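Local atomic coordinates of putative NADH dehydrogenase/NAD(P)H nitroreductase (Parabacteroides distasonis, PDB entry 3M5K), a protein that binds flavin mononucleotide and probably works as an FMN-dependent oxidoreductase of the nitroreductase type. Residues 78-83 with 144-149. Residues are numbered along the deposited sequence; the frame is centred on the assembly and turned at random. Where two conformers were deposited one is given.
Sequences RQAIVV and LNVIPV
The two central strands of the antiparallel nitroreductase sheet meet where I81 and I147 form a hydrogen-bonded pair, a worked example of how side-chain amides can supplement a backbone ladder, here as partners of V83 N and V149 O. I81 N gives a bond to I147 O (2.9 Å), and I81 O takes one from I147 N. Towards the flavin end V83 N bonds the side-chain OD1 of N145 (3.3 Å, nearly along the C=O axis) instead of its backbone O; chi1 at 54° sets CG between N and the carbonyl carbon, and ND2 is held by S102. The backbone itself bonds one residue further on, L144 N to V83 O (2.8 Å). At the other end V149 N still bonds Q79 O (3.2 Å), and the bend at chi2 (-81°) turns the Q79 amide toward V149, bringing NE2 to 3.0 Å from V149 O, nearly straight but from above the carbonyl plane; OE1 is taken by V26 N. An alanine in place of Q79 would probably cost V149 O this amide N-H and V26 N its side-chain acceptor. On one face A80 CB and V82 CG2 pack against V146; on the other, V83 CG2 meets I147 CD1 at 4.0 Å. An antiparallel sheet with helices 28-39 and 94-111 over one face is the core of the FMN-dependent nitroreductase fold.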
loop_
_atom_site.group_PDB
_atom_site.type_symbol
_atom_site.label_atom_id
_atom_site.label_comp_id
_atom_site.label_asym_id
_atom_site.label_seq_id
_atom_site.Cartn_x
_atom_site.Cartn_y
_atom_site.Cartn_z
ATOM N N ARG A 78 -19.925 -12.970 4.430
ATOM C CA ARG A 78 -19.911 -14.213 3.686
ATOM C C ARG A 78 -18.592 -14.403 2.957
ATOM O O ARG A 78 -18.346 -15.465 2.397
ATOM C CB ARG A 78 -21.074 -14.252 2.687
ATOM C CG ARG A 78 -22.455 -14.264 3.344
ATOM C CD ARG A 78 -23.551 -14.352 2.314
ATOM N NE ARG A 78 -24.870 -14.453 2.952
ATOM C CZ ARG A 78 -25.372 -15.564 3.503
ATOM N NH1 ARG A 78 -24.702 -16.718 3.488
ATOM N NH2 ARG A 78 -26.578 -15.531 4.062
ATOM N N GLN A 79 -17.744 -13.373 2.940
ATOM C CA GLN A 79 -16.488 -13.468 2.209
ATOM C C GLN A 79 -15.397 -12.553 2.775
ATOM O O GLN A 79 -15.654 -11.426 3.236
ATOM C CB GLN A 79 -16.675 -13.189 0.699
ATOM C CG GLN A 79 -17.245 -11.797 0.374
ATOM C CD GLN A 79 -18.747 -11.731 0.522
ATOM O OE1 GLN A 79 -19.450 -12.510 -0.119
ATOM N NE2 GLN A 79 -19.252 -10.810 1.346
ATOM N N ALA A 80 -14.179 -13.073 2.725
ATOM C CA ALA A 80 -12.983 -12.326 3.097
ATOM C C ALA A 80 -11.856 -12.738 2.170
ATOM O O ALA A 80 -11.816 -13.866 1.671
ATOM C CB ALA A 80 -12.605 -12.605 4.553
ATOM N N ILE A 81 -10.912 -11.824 1.990
ATOM C CA ILE A 81 -9.711 -12.098 1.239
ATOM C C ILE A 81 -8.483 -11.974 2.150
ATOM O O ILE A 81 -8.301 -10.965 2.842
ATOM C CB ILE A 81 -9.556 -11.141 0.036
ATOM C CG1 ILE A 81 -10.767 -11.301 -0.907
ATOM C CG2 ILE A 81 -8.238 -11.421 -0.700
ATOM C CD1 ILE A 81 -10.887 -10.211 -1.998
ATOM N N VAL A 82 -7.656 -13.005 2.132
ATOM C CA VAL A 82 -6.401 -13.041 2.905
ATOM C C VAL A 82 -5.220 -12.809 1.969
ATOM O O VAL A 82 -4.991 -13.601 1.042
ATOM C CB VAL A 82 -6.265 -14.391 3.670
ATOM C CG1 VAL A 82 -4.949 -14.472 4.470
ATOM C CG2 VAL A 82 -7.520 -14.567 4.623
ATOM N N VAL A 83 -4.528 -11.681 2.160
ATOM C CA VAL A 83 -3.353 -11.376 1.371
ATOM C C VAL A 83 -2.134 -11.964 2.068
ATOM O O VAL A 83 -1.894 -11.677 3.231
ATOM C CB VAL A 83 -3.188 -9.840 1.107
ATOM C CG1 VAL A 83 -1.942 -9.594 0.193
ATOM C CG2 VAL A 83 -4.512 -9.236 0.536
ATOM N N LEU A 144 -0.489 -11.706 5.638
ATOM C CA LEU A 144 -0.309 -10.317 6.042
ATOM C C LEU A 144 -1.542 -9.848 6.826
ATOM O O LEU A 144 -1.431 -9.165 7.838
ATOM C CB LEU A 144 -0.112 -9.380 4.837
ATOM C CG LEU A 144 0.080 -7.888 5.216
ATOM C CD1 LEU A 144 1.305 -7.686 6.175
ATOM C CD2 LEU A 144 0.240 -7.071 3.894
ATOM N N ASN A 145 -2.705 -10.186 6.300
ATOM C CA ASN A 145 -3.977 -9.634 6.803
ATOM C C ASN A 145 -5.159 -10.523 6.462
ATOM O O ASN A 145 -5.037 -11.436 5.667
ATOM C CB ASN A 145 -4.187 -8.191 6.283
ATOM C CG ASN A 145 -4.085 -8.075 4.767
ATOM O OD1 ASN A 145 -4.452 -8.994 4.028
ATOM N ND2 ASN A 145 -3.551 -6.945 4.291
ATOM N N VAL A 146 -6.303 -10.250 7.093
ATOM C CA VAL A 146 -7.584 -10.725 6.614
ATOM C C VAL A 146 -8.421 -9.513 6.278
ATOM O O VAL A 146 -8.559 -8.582 7.090
ATOM C CB VAL A 146 -8.342 -11.642 7.664
ATOM C CG1 VAL A 146 -9.663 -12.181 7.027
ATOM C CG2 VAL A 146 -7.410 -12.766 8.197
ATOM N N ILE A 147 -8.999 -9.516 5.093
ATOM C CA ILE A 147 -9.803 -8.375 4.626
ATOM C C ILE A 147 -11.245 -8.856 4.380
ATOM O O ILE A 147 -11.559 -9.371 3.320
ATOM C CB ILE A 147 -9.225 -7.704 3.317
ATOM C CG1 ILE A 147 -7.731 -7.320 3.525
ATOM C CG2 ILE A 147 -10.078 -6.502 2.899
ATOM C CD1 ILE A 147 -7.047 -6.694 2.316
ATOM N N PRO A 148 -12.107 -8.683 5.393
ATOM C CA PRO A 148 -13.519 -8.937 5.132
ATOM C C PRO A 148 -14.026 -7.915 4.123
ATOM O O PRO A 148 -13.579 -6.757 4.112
ATOM C CB PRO A 148 -14.195 -8.755 6.487
ATOM C CG PRO A 148 -13.102 -8.589 7.497
ATOM C CD PRO A 148 -11.843 -8.236 6.766
ATOM N N VAL A 149 -14.930 -8.353 3.272
ATOM C CA VAL A 149 -15.572 -7.464 2.325
ATOM C C VAL A 149 -17.077 -7.713 2.381
ATOM O O VAL A 149 -17.545 -8.770 2.826
ATOM C CB VAL A 149 -15.055 -7.631 0.871
ATOM C CG1 VAL A 149 -13.620 -7.132 0.731
ATOM C CG2 VAL A 149 -15.156 -9.080 0.421
#